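Side-chain contacts in cell wall surface anchor family protein (Streptococcus pneumoniae, PDB 4OQ1), which probably anchors the pilus to the bacterial cell wall, as an ancillary pilin built of beta-sheet domains: residues T87-T92 against G106-R111; Q33-Q38 against V119-E124; Y188-S193 against N212-N217. The protein carries 3 engineered substitutions. All blocks are in the same frame, centred on the assembly; numbering follows the deposited sequence.

Contact 1: residues T87-T92 against G106-R111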
ATOM      1  N   THR A  87      13.716 -22.191 -31.828  1.00 31.06           N
ATOM      2  CA  THR A  87      13.389 -23.416 -31.077  1.00 32.05           C
ATOM      3  C   THR A  87      13.081 -23.092 -29.615  1.00 35.34           C
ATOM      4  O   THR A  87      12.936 -21.887 -29.286  1.00 30.65           O
ATOM      5  CB  THR A  87      14.443 -24.505 -31.287  1.00 34.16           C
ATOM      6  OG1 THR A  87      13.964 -25.745 -30.781  1.00 36.01           O
ATOM      7  CG2 THR A  87      15.781 -24.176 -30.664  1.00 32.72           C
ATOM      8  N   SER A  88      12.949 -24.122 -28.770  1.00 28.27           N
ATOM      9  CA  SER A  88      12.803 -23.899 -27.358  1.00 28.16           C
ATOM     10  C   SER A  88      13.225 -25.069 -26.497  1.00 30.07           C
ATOM     11  O   SER A  88      13.315 -26.171 -26.972  1.00 32.44           O
ATOM     12  CB  SER A  88      11.365 -23.473 -27.120  1.00 27.08           C
ATOM     13  OG  SER A  88      10.558 -24.622 -27.024  1.00 30.18           O
ATOM     14  N   PHE A  89      13.561 -24.817 -25.232  1.00 29.55           N
ATOM     15  CA  PHE A  89      14.022 -25.795 -24.301  1.00 28.85           C
ATOM     16  C   PHE A  89      13.235 -25.734 -23.006  1.00 31.73           C
ATOM     17  O   PHE A  89      12.776 -24.641 -22.582  1.00 31.51           O
ATOM     18  CB  PHE A  89      15.483 -25.556 -23.994  1.00 26.16           C
ATOM     19  CG  PHE A  89      16.328 -25.568 -25.209  1.00 25.88           C
ATOM     20  CD1 PHE A  89      16.502 -26.732 -25.964  1.00 23.83           C
ATOM     21  CD2 PHE A  89      16.963 -24.416 -25.619  1.00 24.80           C
ATOM     22  CE1 PHE A  89      17.274 -26.728 -27.108  1.00 24.35           C
ATOM     23  CE2 PHE A  89      17.768 -24.418 -26.762  1.00 23.50           C
ATOM     24  CZ  PHE A  89      17.941 -25.556 -27.497  1.00 23.24           C
ATOM     25  N   GLU A  90      13.082 -26.888 -22.364  1.00 31.70           N
ATOM     26  CA  GLU A  90      12.430 -26.952 -21.052  1.00 32.65           C
ATOM     27  C   GLU A  90      13.209 -26.239 -20.002  1.00 32.55           C
ATOM     28  O   GLU A  90      14.430 -26.427 -19.886  1.00 32.11           O
ATOM     29  CB  GLU A  90      12.298 -28.396 -20.575  1.00 41.92           C
ATOM     30  CG  GLU A  90      11.418 -29.226 -21.484  1.00 47.23           C
ATOM     31  CD  GLU A  90      10.852 -30.475 -20.840  1.00 59.02           C
ATOM     32  OE1 GLU A  90      10.830 -30.574 -19.579  1.00 56.15           O
ATOM     33  OE2 GLU A  90      10.403 -31.347 -21.635  1.00 61.80           O
ATOM     34  N   MET A  91      12.508 -25.460 -19.181  1.00 35.02           N
ATOM     35  CA  MET A  91      13.168 -24.800 -18.026  1.00 34.52           C
ATOM     36  C   MET A  91      12.603 -25.298 -16.741  1.00 36.50           C
ATOM     37  O   MET A  91      11.417 -25.642 -16.638  1.00 33.81           O
ATOM     38  CB  MET A  91      12.998 -23.281 -17.988  1.00 33.07           C
ATOM     39  CG  MET A  91      12.572 -22.647 -19.255  1.00 37.30           C
ATOM     40  SD  MET A  91      12.195 -20.893 -19.076  1.00 33.70           S
ATOM     41  CE  MET A  91      13.567 -20.378 -18.086  1.00 34.10           C
ATOM     42  N   THR A  92      13.461 -25.319 -15.756  1.00 35.05           N
ATOM     43  CA  THR A  92      13.008 -25.500 -14.390  1.00 43.67           C
ATOM     44  C   THR A  92      13.519 -24.334 -13.478  1.00 40.54           C
ATOM     45  O   THR A  92      14.724 -23.955 -13.524  1.00 40.03           O
ATOM     46  CB  THR A  92      13.426 -26.887 -13.849  1.00 45.66           C
ATOM     47  OG1 THR A  92      12.891 -27.067 -12.534  1.00 48.41           O
ATOM     48  CG2 THR A  92      14.929 -27.015 -13.757  1.00 50.32           C
ATOM     49  N   GLY A 106      25.605 -25.199 -30.199  1.00 23.91           N
ATOM     50  CA  GLY A 106      25.136 -24.098 -31.029  1.00 22.43           C
ATOM     51  C   GLY A 106      25.307 -22.727 -30.400  1.00 21.44           C
ATOM     52  O   GLY A 106      25.722 -22.594 -29.253  1.00 21.16           O
ATOM     53  N   LEU A 107      25.012 -21.668 -31.173  1.00 22.53           N
ATOM     54  CA  LEU A 107      25.126 -20.316 -30.688  1.00 21.71           C
ATOM     55  C   LEU A 107      23.692 -19.774 -30.731  1.00 19.47           C
ATOM     56  O   LEU A 107      23.037 -19.856 -31.719  1.00 17.89           O
ATOM     57  CB  LEU A 107      26.057 -19.518 -31.568  1.00 24.51           C
ATOM     58  CG  LEU A 107      26.193 -18.025 -31.292  1.00 25.62           C
ATOM     59  CD1 LEU A 107      26.725 -17.747 -29.912  1.00 30.24           C
ATOM     60  CD2 LEU A 107      27.067 -17.374 -32.354  1.00 29.76           C
ATOM     61  N   TYR A 108      23.221 -19.345 -29.584  1.00 20.83           N
ATOM     62  CA  TYR A 108      21.803 -19.153 -29.336  1.00 19.59           C
ATOM     63  C   TYR A 108      21.531 -17.710 -28.892  1.00 17.65           C
ATOM     64  O   TYR A 108      22.310 -17.141 -28.189  1.00 16.01           O
ATOM     65  CB  TYR A 108      21.385 -20.095 -28.307  1.00 20.32           C
ATOM     66  CG  TYR A 108      21.411 -21.530 -28.728  1.00 20.19           C
ATOM     67  CD1 TYR A 108      20.388 -22.094 -29.443  1.00 18.49           C
ATOM     68  CD2 TYR A 108      22.424 -22.375 -28.217  1.00 19.97           C
ATOM     69  CE1 TYR A 108      20.409 -23.441 -29.795  1.00 20.48           C
ATOM     70  CE2 TYR A 108      22.451 -23.733 -28.511  1.00 20.66           C
ATOM     71  CZ  TYR A 108      21.455 -24.268 -29.313  1.00 23.02           C
ATOM     72  OH  TYR A 108      21.482 -25.596 -29.593  1.00 22.87           O
ATOM     73  N   TYR A 109      20.455 -17.092 -29.409  1.00 15.63           N
ATOM     74  CA  TYR A 109      20.064 -15.775 -28.994  1.00 14.23           C
ATOM     75  C   TYR A 109      18.786 -15.903 -28.172  1.00 16.32           C
ATOM     76  O   TYR A 109      17.855 -16.642 -28.555  1.00 14.91           O
ATOM     77  CB  TYR A 109      19.726 -14.945 -30.275  1.00 16.38           C
ATOM     78  CG  TYR A 109      19.135 -13.619 -30.054  1.00 16.18           C
ATOM     79  CD1 TYR A 109      19.802 -12.640 -29.301  1.00 17.49           C
ATOM     80  CD2 TYR A 109      17.990 -13.240 -30.727  1.00 16.44           C
ATOM     81  CE1 TYR A 109      19.233 -11.358 -29.112  1.00 15.78           C
ATOM     82  CE2 TYR A 109      17.408 -12.010 -30.519  1.00 19.06           C
ATOM     83  CZ  TYR A 109      18.048 -11.026 -29.773  1.00 19.42           C
ATOM     84  OH  TYR A 109      17.560  -9.736 -29.625  1.00 20.89           O
ATOM     85  N   VAL A 110      18.721 -15.156 -27.073  1.00 14.96           N
ATOM     86  CA  VAL A 110      17.528 -15.111 -26.152  1.00 15.22           C
ATOM     87  C   VAL A 110      17.053 -13.654 -26.069  1.00 16.02           C
ATOM     88  O   VAL A 110      17.871 -12.727 -26.070  1.00 16.43           O
ATOM     89  CB  VAL A 110      17.899 -15.584 -24.750  1.00 15.30           C
ATOM     90  CG1 VAL A 110      16.757 -15.483 -23.734  1.00 17.56           C
ATOM     91  CG2 VAL A 110      18.455 -16.992 -24.826  1.00 17.22           C
ATOM     92  N   ARG A 111      15.747 -13.484 -26.113  1.00 15.49           N
ATOM     93  CA  ARG A 111      15.096 -12.216 -25.892  1.00 15.64           C
ATOM     94  C   ARG A 111      14.280 -12.087 -24.611  1.00 15.95           C
ATOM     95  O   ARG A 111      14.050 -10.975 -24.116  1.00 17.53           O
ATOM     96  CB  ARG A 111      14.171 -11.972 -27.054  1.00 19.26           C
ATOM     97  CG  ARG A 111      14.856 -11.157 -28.151  1.00 23.32           C
ATOM     98  CD  ARG A 111      13.936 -10.729 -29.288  1.00 24.10           C
ATOM     99  NE  ARG A 111      13.346  -9.420 -29.062  1.00 22.80           N
ATOM    100  CZ  ARG A 111      13.941  -8.277 -29.352  1.00 26.00           C
ATOM    101  NH1 ARG A 111      15.168  -8.282 -29.859  1.00 21.53           N
ATOM    102  NH2 ARG A 111      13.298  -7.130 -29.175  1.00 29.33           N
TER

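Contact 2: residues Q33-Q38 against V119-E124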
ATOM      1  N   GLN A  33      20.842 -17.103 -13.628  1.00 19.69           N
ATOM      2  CA  GLN A  33      20.601 -16.463 -12.358  1.00 22.41           C
ATOM      3  C   GLN A  33      19.958 -15.107 -12.692  1.00 21.72           C
ATOM      4  O   GLN A  33      20.341 -14.441 -13.652  1.00 23.04           O
ATOM      5  CB  GLN A  33      21.935 -16.375 -11.609  1.00 23.34           C
ATOM      6  CG  GLN A  33      22.449 -17.715 -11.123  1.00 22.94           C
ATOM      7  CD  GLN A  33      23.938 -17.755 -10.784  1.00 29.84           C
ATOM      8  OE1 GLN A  33      24.655 -16.754 -10.875  1.00 37.74           O
ATOM      9  NE2 GLN A  33      24.401 -18.910 -10.330  1.00 26.64           N
ATOM     10  N   LEU A  34      18.948 -14.706 -11.924  1.00 20.51           N
ATOM     11  CA  LEU A  34      18.182 -13.508 -12.224  1.00 19.67           C
ATOM     12  C   LEU A  34      18.253 -12.468 -11.094  1.00 23.84           C
ATOM     13  O   LEU A  34      18.481 -12.830  -9.908  1.00 24.48           O
ATOM     14  CB  LEU A  34      16.730 -13.853 -12.416  1.00 20.34           C
ATOM     15  CG  LEU A  34      16.394 -14.967 -13.389  1.00 20.12           C
ATOM     16  CD1 LEU A  34      14.902 -15.068 -13.448  1.00 19.87           C
ATOM     17  CD2 LEU A  34      16.983 -14.757 -14.795  1.00 22.67           C
ATOM     18  N   GLU A  35      17.936 -11.242 -11.451  1.00 21.60           N
ATOM     19  CA  GLU A  35      17.723 -10.173 -10.477  1.00 24.13           C
ATOM     20  C   GLU A  35      16.423 -10.499  -9.685  1.00 25.06           C
ATOM     21  O   GLU A  35      15.375 -10.853 -10.255  1.00 23.77           O
ATOM     22  CB  GLU A  35      17.588  -8.843 -11.181  1.00 24.96           C
ATOM     23  CG  GLU A  35      18.780  -8.394 -12.093  1.00 24.03           C
ATOM     24  CD  GLU A  35      18.458  -7.183 -12.966  1.00 19.68           C
ATOM     25  OE1 GLU A  35      17.526  -6.402 -12.723  1.00 21.83           O
ATOM     26  OE2 GLU A  35      19.184  -6.893 -13.943  1.00 23.83           O
ATOM     27  N   ASN A  36      16.500 -10.378  -8.355  1.00 29.08           N
ATOM     28  CA  ASN A  36      15.313 -10.410  -7.503  1.00 26.43           C
ATOM     29  C   ASN A  36      14.694 -11.776  -7.703  1.00 26.15           C
ATOM     30  O   ASN A  36      13.470 -11.899  -7.723  1.00 23.46           O
ATOM     31  CB  ASN A  36      14.331  -9.282  -7.894  1.00 30.69           C
ATOM     32  CG  ASN A  36      13.329  -8.907  -6.755  1.00 29.27           C
ATOM     33  OD1 ASN A  36      13.609  -9.131  -5.623  1.00 28.85           O
ATOM     34  ND2 ASN A  36      12.167  -8.371  -7.109  1.00 25.29           N
ATOM     35  N   TYR A  37      15.562 -12.799  -7.829  1.00 23.70           N
ATOM     36  CA  TYR A  37      15.170 -14.125  -8.215  1.00 23.69           C
ATOM     37  C   TYR A  37      14.033 -14.675  -7.340  1.00 25.73           C
ATOM     38  O   TYR A  37      13.058 -15.094  -7.870  1.00 25.54           O
ATOM     39  CB  TYR A  37      16.332 -15.139  -8.194  1.00 23.34           C
ATOM     40  CG  TYR A  37      15.919 -16.542  -8.617  1.00 27.31           C
ATOM     41  CD1 TYR A  37      15.775 -16.884 -10.001  1.00 24.42           C
ATOM     42  CD2 TYR A  37      15.603 -17.522  -7.676  1.00 25.82           C
ATOM     43  CE1 TYR A  37      15.394 -18.148 -10.387  1.00 26.23           C
ATOM     44  CE2 TYR A  37      15.185 -18.782  -8.072  1.00 26.21           C
ATOM     45  CZ  TYR A  37      15.094 -19.113  -9.399  1.00 24.65           C
ATOM     46  OH  TYR A  37      14.684 -20.392  -9.796  1.00 23.34           O
ATOM     47  N   GLN A  38      14.196 -14.697  -5.998  1.00 29.62           N
ATOM     48  CA  GLN A  38      13.161 -15.296  -5.087  1.00 31.52           C
ATOM     49  C   GLN A  38      11.814 -14.706  -5.292  1.00 31.70           C
ATOM     50  O   GLN A  38      10.850 -15.430  -5.419  1.00 28.56           O
ATOM     51  CB  GLN A  38      13.469 -15.143  -3.594  1.00 41.96           C
ATOM     52  CG  GLN A  38      14.906 -15.412  -3.165  1.00 51.12           C
ATOM     53  CD  GLN A  38      15.451 -16.720  -3.671  1.00 58.67           C
ATOM     54  OE1 GLN A  38      16.575 -16.796  -4.195  1.00 66.87           O
ATOM     55  NE2 GLN A  38      14.678 -17.772  -3.485  1.00 68.43           N
ATOM     56  N   VAL A 119       4.356 -11.998 -14.544  1.00 36.78           N
ATOM     57  CA  VAL A 119       5.788 -11.728 -14.489  1.00 34.60           C
ATOM     58  C   VAL A 119       6.448 -11.718 -15.878  1.00 32.83           C
ATOM     59  O   VAL A 119       6.299 -12.669 -16.628  1.00 31.57           O
ATOM     60  CB  VAL A 119       6.472 -12.852 -13.705  1.00 37.62           C
ATOM     61  CG1 VAL A 119       7.991 -12.826 -13.853  1.00 38.24           C
ATOM     62  CG2 VAL A 119       6.138 -12.714 -12.264  1.00 38.83           C
ATOM     63  N   SER A 120       7.205 -10.670 -16.161  1.00 28.30           N
ATOM     64  CA  SER A 120       8.005 -10.575 -17.369  1.00 31.73           C
ATOM     65  C   SER A 120       9.454 -10.396 -16.949  1.00 28.98           C
ATOM     66  O   SER A 120       9.739  -9.572 -16.077  1.00 33.88           O
ATOM     67  CB  SER A 120       7.584  -9.379 -18.140  1.00 34.23           C
ATOM     68  OG  SER A 120       6.342  -9.671 -18.741  1.00 52.00           O
ATOM     69  N   TYR A 121      10.353 -11.193 -17.533  1.00 25.05           N
ATOM     70  CA  TYR A 121      11.791 -11.016 -17.321  1.00 21.02           C
ATOM     71  C   TYR A 121      12.470 -11.058 -18.674  1.00 23.13           C
ATOM     72  O   TYR A 121      13.060 -12.088 -19.073  1.00 20.86           O
ATOM     73  CB  TYR A 121      12.325 -12.036 -16.406  1.00 21.46           C
ATOM     74  CG  TYR A 121      13.671 -11.671 -15.886  1.00 18.10           C
ATOM     75  CD1 TYR A 121      13.823 -11.263 -14.541  1.00 23.73           C
ATOM     76  CD2 TYR A 121      14.787 -11.693 -16.681  1.00 22.07           C
ATOM     77  CE1 TYR A 121      15.053 -10.871 -14.066  1.00 22.12           C
ATOM     78  CE2 TYR A 121      16.031 -11.333 -16.221  1.00 19.00           C
ATOM     79  CZ  TYR A 121      16.170 -10.918 -14.909  1.00 21.90           C
ATOM     80  OH  TYR A 121      17.452 -10.583 -14.415  1.00 19.85           O
ATOM     81  N   PRO A 122      12.404  -9.935 -19.380  1.00 23.53           N
ATOM     82  CA  PRO A 122      13.103  -9.743 -20.637  1.00 22.34           C
ATOM     83  C   PRO A 122      14.578  -9.650 -20.430  1.00 20.77           C
ATOM     84  O   PRO A 122      15.043  -9.053 -19.489  1.00 18.09           O
ATOM     85  CB  PRO A 122      12.513  -8.459 -21.183  1.00 26.30           C
ATOM     86  CG  PRO A 122      11.944  -7.779 -20.010  1.00 25.61           C
ATOM     87  CD  PRO A 122      11.594  -8.770 -19.001  1.00 25.03           C
ATOM     88  N   ALA A 123      15.306 -10.201 -21.391  1.00 18.33           N
ATOM     89  CA  ALA A 123      16.725 -10.324 -21.335  1.00 15.37           C
ATOM     90  C   ALA A 123      17.287 -10.703 -22.738  1.00 15.93           C
ATOM     91  O   ALA A 123      16.957 -11.719 -23.288  1.00 18.24           O
ATOM     92  CB  ALA A 123      17.099 -11.369 -20.312  1.00 14.54           C
ATOM     93  N   GLU A 124      18.187  -9.902 -23.241  1.00 15.20           N
ATOM     94  CA  GLU A 124      18.767 -10.098 -24.506  1.00 15.59           C
ATOM     95  C   GLU A 124      20.198 -10.454 -24.420  1.00 18.25           C
ATOM     96  O   GLU A 124      21.008  -9.588 -24.035  1.00 13.42           O
ATOM     97  CB  GLU A 124      18.625  -8.865 -25.294  1.00 17.34           C
ATOM     98  CG  GLU A 124      17.113  -8.591 -25.544  1.00 18.21           C
ATOM     99  CD  GLU A 124      16.842  -7.246 -26.275  1.00 22.88           C
ATOM    100  OE1 GLU A 124      17.787  -6.588 -26.727  1.00 25.51           O
ATOM    101  OE2 GLU A 124      15.648  -6.895 -26.384  1.00 26.53           O
TER

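Contact 3: residues Y188-S193 against N212-N217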
ATOM      1  N   TYR A 188       6.836  -0.167  -2.924  1.00 28.90           N
ATOM      2  CA  TYR A 188       5.563  -0.751  -3.321  1.00 26.86           C
ATOM      3  C   TYR A 188       5.582  -0.825  -4.842  1.00 23.48           C
ATOM      4  O   TYR A 188       5.933   0.151  -5.445  1.00 25.46           O
ATOM      5  CB  TYR A 188       4.445   0.197  -2.923  1.00 24.48           C
ATOM      6  CG  TYR A 188       4.278   0.460  -1.447  1.00 25.95           C
ATOM      7  CD1 TYR A 188       3.700  -0.513  -0.575  1.00 25.56           C
ATOM      8  CD2 TYR A 188       4.700   1.667  -0.888  1.00 28.97           C
ATOM      9  CE1 TYR A 188       3.522  -0.253   0.786  1.00 23.86           C
ATOM     10  CE2 TYR A 188       4.532   1.935   0.484  1.00 31.97           C
ATOM     11  CZ  TYR A 188       3.920   0.997   1.313  1.00 28.54           C
ATOM     12  OH  TYR A 188       3.745   1.311   2.636  1.00 26.92           O
ATOM     13  N   ARG A 189       5.121  -1.921  -5.448  1.00 22.75           N
ATOM     14  CA  ARG A 189       5.245  -2.204  -6.840  1.00 21.84           C
ATOM     15  C   ARG A 189       4.044  -3.016  -7.175  1.00 21.75           C
ATOM     16  O   ARG A 189       3.680  -3.908  -6.430  1.00 19.28           O
ATOM     17  CB  ARG A 189       6.509  -2.998  -7.171  1.00 31.15           C
ATOM     18  CG  ARG A 189       7.734  -2.257  -6.609  1.00 37.26           C
ATOM     19  CD  ARG A 189       9.079  -2.880  -6.885  1.00 46.27           C
ATOM     20  NE  ARG A 189       9.391  -3.713  -5.753  1.00 52.53           N
ATOM     21  CZ  ARG A 189       9.255  -5.032  -5.713  1.00 52.86           C
ATOM     22  NH1 ARG A 189       8.858  -5.733  -6.784  1.00 51.17           N
ATOM     23  NH2 ARG A 189       9.553  -5.642  -4.574  1.00 54.56           N
ATOM     24  N   TYR A 190       3.413  -2.703  -8.277  1.00 20.68           N
ATOM     25  CA  TYR A 190       2.314  -3.469  -8.748  1.00 19.94           C
ATOM     26  C   TYR A 190       2.775  -4.860  -9.141  1.00 25.11           C
ATOM     27  O   TYR A 190       3.840  -5.025  -9.720  1.00 20.03           O
ATOM     28  CB  TYR A 190       1.713  -2.750  -9.987  1.00 21.45           C
ATOM     29  CG  TYR A 190       0.678  -3.482 -10.701  1.00 22.39           C
ATOM     30  CD1 TYR A 190      -0.669  -3.335 -10.371  1.00 20.66           C
ATOM     31  CD2 TYR A 190       0.985  -4.319 -11.740  1.00 26.12           C
ATOM     32  CE1 TYR A 190      -1.658  -4.003 -10.976  1.00 22.30           C
ATOM     33  CE2 TYR A 190      -0.038  -5.010 -12.392  1.00 22.28           C
ATOM     34  CZ  TYR A 190      -1.339  -4.803 -12.041  1.00 23.16           C
ATOM     35  OH  TYR A 190      -2.323  -5.458 -12.652  1.00 21.50           O
ATOM     36  N   SER A 191       1.957  -5.849  -8.855  1.00 25.07           N
ATOM     37  CA  SER A 191       2.125  -7.148  -9.447  1.00 28.63           C
ATOM     38  C   SER A 191       0.773  -7.735  -9.540  1.00 26.39           C
ATOM     39  O   SER A 191       0.052  -7.778  -8.548  1.00 24.15           O
ATOM     40  CB  SER A 191       3.005  -8.057  -8.583  1.00 27.72           C
ATOM     41  OG  SER A 191       2.759  -9.431  -8.845  1.00 30.08           O
ATOM     42  N   SER A 192       0.421  -8.243 -10.700  1.00 27.10           N
ATOM     43  CA  SER A 192      -0.974  -8.663 -10.910  1.00 30.01           C
ATOM     44  C   SER A 192      -1.398  -9.916 -10.082  1.00 28.32           C
ATOM     45  O   SER A 192      -2.582 -10.200  -9.990  1.00 34.80           O
ATOM     46  CB  SER A 192      -1.309  -8.875 -12.385  1.00 31.90           C
ATOM     47  OG  SER A 192      -0.475  -9.852 -12.898  1.00 40.92           O
ATOM     48  N   SER A 193      -0.428 -10.606  -9.526  1.00 31.98           N
ATOM     49  CA  SER A 193      -0.654 -11.740  -8.670  1.00 39.39           C
ATOM     50  C   SER A 193      -0.258 -11.384  -7.229  1.00 42.52           C
ATOM     51  O   SER A 193      -0.029 -12.260  -6.432  1.00 44.01           O
ATOM     52  CB  SER A 193       0.161 -12.947  -9.190  1.00 37.57           C
ATOM     53  OG  SER A 193       1.526 -12.808  -8.904  1.00 44.28           O
ATOM     54  N   ASN A 212       5.220   0.716 -11.465  1.00 24.89           N
ATOM     55  CA  ASN A 212       4.765  -0.350 -12.345  1.00 24.39           C
ATOM     56  C   ASN A 212       3.275  -0.537 -12.420  1.00 22.62           C
ATOM     57  O   ASN A 212       2.802  -1.543 -12.902  1.00 21.26           O
ATOM     58  CB  ASN A 212       5.361  -1.670 -11.938  1.00 23.14           C
ATOM     59  CG  ASN A 212       5.310  -2.670 -13.027  1.00 27.53           C
ATOM     60  OD1 ASN A 212       5.859  -2.439 -14.083  1.00 29.17           O
ATOM     61  ND2 ASN A 212       4.582  -3.758 -12.820  1.00 34.84           N
ATOM     62  N   LEU A 213       2.520   0.409 -11.881  1.00 23.35           N
ATOM     63  CA  LEU A 213       1.134   0.412 -12.121  1.00 21.04           C
ATOM     64  C   LEU A 213       0.827   0.436 -13.642  1.00 23.60           C
ATOM     65  O   LEU A 213       1.452   1.187 -14.349  1.00 22.31           O
ATOM     66  CB  LEU A 213       0.498   1.676 -11.506  1.00 21.03           C
ATOM     67  CG  LEU A 213       0.443   1.682  -9.955  1.00 19.40           C
ATOM     68  CD1 LEU A 213      -0.039   3.046  -9.507  1.00 17.10           C
ATOM     69  CD2 LEU A 213      -0.383   0.543  -9.322  1.00 18.65           C
ATOM     70  N   PRO A 214      -0.153  -0.352 -14.123  1.00 23.13           N
ATOM     71  CA  PRO A 214      -0.569  -0.171 -15.497  1.00 24.66           C
ATOM     72  C   PRO A 214      -1.017   1.255 -15.736  1.00 26.17           C
ATOM     73  O   PRO A 214      -1.400   1.957 -14.787  1.00 22.86           O
ATOM     74  CB  PRO A 214      -1.772  -1.112 -15.648  1.00 23.88           C
ATOM     75  CG  PRO A 214      -1.714  -2.057 -14.521  1.00 25.01           C
ATOM     76  CD  PRO A 214      -0.762  -1.545 -13.512  1.00 21.60           C
ATOM     77  N   LEU A 215      -0.890   1.728 -16.979  1.00 22.20           N
ATOM     78  CA  LEU A 215      -1.537   2.951 -17.391  1.00 24.31           C
ATOM     79  C   LEU A 215      -3.029   2.956 -17.013  1.00 22.39           C
ATOM     80  O   LEU A 215      -3.709   1.961 -17.129  1.00 22.62           O
ATOM     81  CB  LEU A 215      -1.351   3.167 -18.879  1.00 27.69           C
ATOM     82  CG  LEU A 215       0.108   3.230 -19.385  1.00 28.70           C
ATOM     83  CD1 LEU A 215       0.092   3.344 -20.894  1.00 30.99           C
ATOM     84  CD2 LEU A 215       0.867   4.365 -18.765  1.00 29.97           C
ATOM     85  N   GLY A 216      -3.520   4.101 -16.519  1.00 23.31           N
ATOM     86  CA  GLY A 216      -4.886   4.201 -16.177  1.00 23.29           C
ATOM     87  C   GLY A 216      -5.154   5.222 -15.059  1.00 23.08           C
ATOM     88  O   GLY A 216      -4.271   6.038 -14.704  1.00 23.10           O
ATOM     89  N   ASN A 217      -6.368   5.109 -14.514  1.00 18.88           N
ATOM     90  CA  ASN A 217      -6.894   6.042 -13.509  1.00 21.29           C
ATOM     91  C   ASN A 217      -6.916   5.344 -12.161  1.00 19.95           C
ATOM     92  O   ASN A 217      -7.313   4.172 -12.058  1.00 20.15           O
ATOM     93  CB  ASN A 217      -8.295   6.473 -13.854  1.00 22.09           C
ATOM     94  CG  ASN A 217      -8.324   7.323 -15.102  1.00 26.74           C
ATOM     95  OD1 ASN A 217      -7.675   8.340 -15.150  1.00 26.75           O
ATOM     96  ND2 ASN A 217      -9.033   6.863 -16.139  1.00 27.77           N
TER

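Contact 1: residues T87-T92 against G106-R111
While Tyr-108 turns its ring to Phe-89 on one side of strand 106-110, the next residue, Tyr-109, has its hydroxyl on the other side, where Arg-111 NH1 donates a hydrogen bond of 2.8 Å to Tyr-109 OH. That bond is bent, with 131° at the hydrogen. The guanidinium nitrogen lies at the edge of the tyrosine ring, near its plane, but the hydroxyl sits tilted from the guanidinium plane. Arg-111 NH2 reaches the carbonyl oxygen of His-74 as well, so the two terminal nitrogens of the arginine hold separate partners.

Across the contact the chemistry is purely aromatic. Phe-89 presents its edge to the face of Tyr-108 in an offset T-shaped stack, with centroids 5.7 Å apart and planes at 85°. The touching is done by the far end of the phenylalanine: its CZ lies 4.0 Å from Tyr-108 CE1, and Phe-89 CE2 is 4.1 Å from that same CE1. Weakly positive C-H groups on the edge thus meet the electron-rich face of the phenol ring. In Phe-89, CG stands beside the backbone N and anti to the carbonyl carbon (chi1 -57°), which carries the ring off its strand toward the tyrosine. Phenylalanine suits this buried place because it has no polar group to satisfy, whereas Tyr-108 OH has the carbonyl oxygen of Pro-104 as its hydrogen-bond partner.

The two strands are not neighbours in their sheet: strand 50-56 runs between them, and Val-54 packs against Phe-89. Ile-103 touches both rings, and the Phe-127 ring also meets Tyr-108. Two rings on the same side of a sheet, meeting across the strand between theirs, are typical of the hydrophobic core of an all-beta domain, here the N-terminal one.

Contact 2: residues Q33-Q38 against V119-E124
Tyr-121 reaches from strand 120-124 to Leu-34 and Glu-35, which open a type II beta turn from Leu-34 to Tyr-37 leading into helix 37-42. Asn-36, at the third position of that turn, has a positive phi of 62°, a conformation asparagine adopts more readily than most residues. On the other side of the contact, Val-119, just before the strand, packs on Ile-114, and Ser-120 begins the strand itself.

Tyr-121 then makes the whole contact. Its CG is anti to the backbone N (chi1 -164°), and the ring extends toward the turn, sliding past Leu-34 in the opposite direction. Leu-34 CD2 stands 4.1 Å from the ring centroid, over one face but offset toward the rim, a CH-pi contact; Leu-34 CB adds to it at 3.8 Å from Tyr-121 CE1. A branched leucine suits this place, since CB and both methyls can follow the ring.

The polar end of the same tyrosine is tied down firmly. Its hydroxyl hydrogen-bonds to the carbonyl oxygen of Ala-141, and against it lies the aliphatic CG of Glu-35, whose OE2 accepts a hydrogen bond from the backbone N of Lys-143. Glu-35 N donates to Tyr-121 OH at 3.1 Å, nearly straight at 175°.

Contact 3: residues Y188-S193 against N212-N217
Tyr-190 and Pro-214 cross at about a right angle, the proline pointing its CD at the centre of one face of the tyrosine ring. Pro-214 CD lies 3.4 Å from the Tyr-190 centroid and only 2° off the ring normal, a close CH-pi contact. Proline suits the place: its CD carries hydrogens made slightly positive by the adjoining nitrogen, and its rigid ring holds them against the aromatic face. Pro-214 CG leans toward the outer end of the phenol, 3.7 Å from Tyr-190 CZ.

Leu-213 approaches obliquely, its CD2 4.0 Å from Tyr-190 CB, near the root of the ring. Its CB starts away from the tyrosine, but the branch brings this methyl back toward it; the Leu-213 side chain also packs on Leu-170 and Val-182. Asn-212 completes the contact through its amide. With CG anti to the backbone N (chi1 -161°), ND2 points to the tyrosine backbone and makes a weak, long hydrogen bond of 3.4 Å to Tyr-190 O. An asparagine also fits the left-handed backbone here, phi 73°.

Strand 189-190 pairs with strand 177-185, and the backbones of Tyr-188 and Tyr-190 also bond to Thr-211. Tyr-190 therefore packs where the chain leaves strand 207-211 for strand 216-224 of another sheet, a sheet-to-sheet connection at one end of a prealbumin-like (CnaB) beta sandwich.

Overall arrangement
Contact 1 is fully buried in the N-terminal domain, whereas contacts 2 and 3 are only partly buried and lie nearer the middle of the elongated chain. Contacts 1 and 2 share one mixed sheet, in which strands 106-110 and 120-129 are neighbours; they touch, probably through a hydrogen bond from Ala-123 N to Arg-111 O. Contact 3 belongs to the following prealbumin-like domain, about 18 Å from contact 2 between centres, and meets it through packing of Asn-36 against Arg-189. An aromatic ring anchors every contact, but its partner changes: another ring in the core, then, nearer the surface, aliphatic groups, with one hydrogen bond between side chain and backbone in each, weak in contact 3.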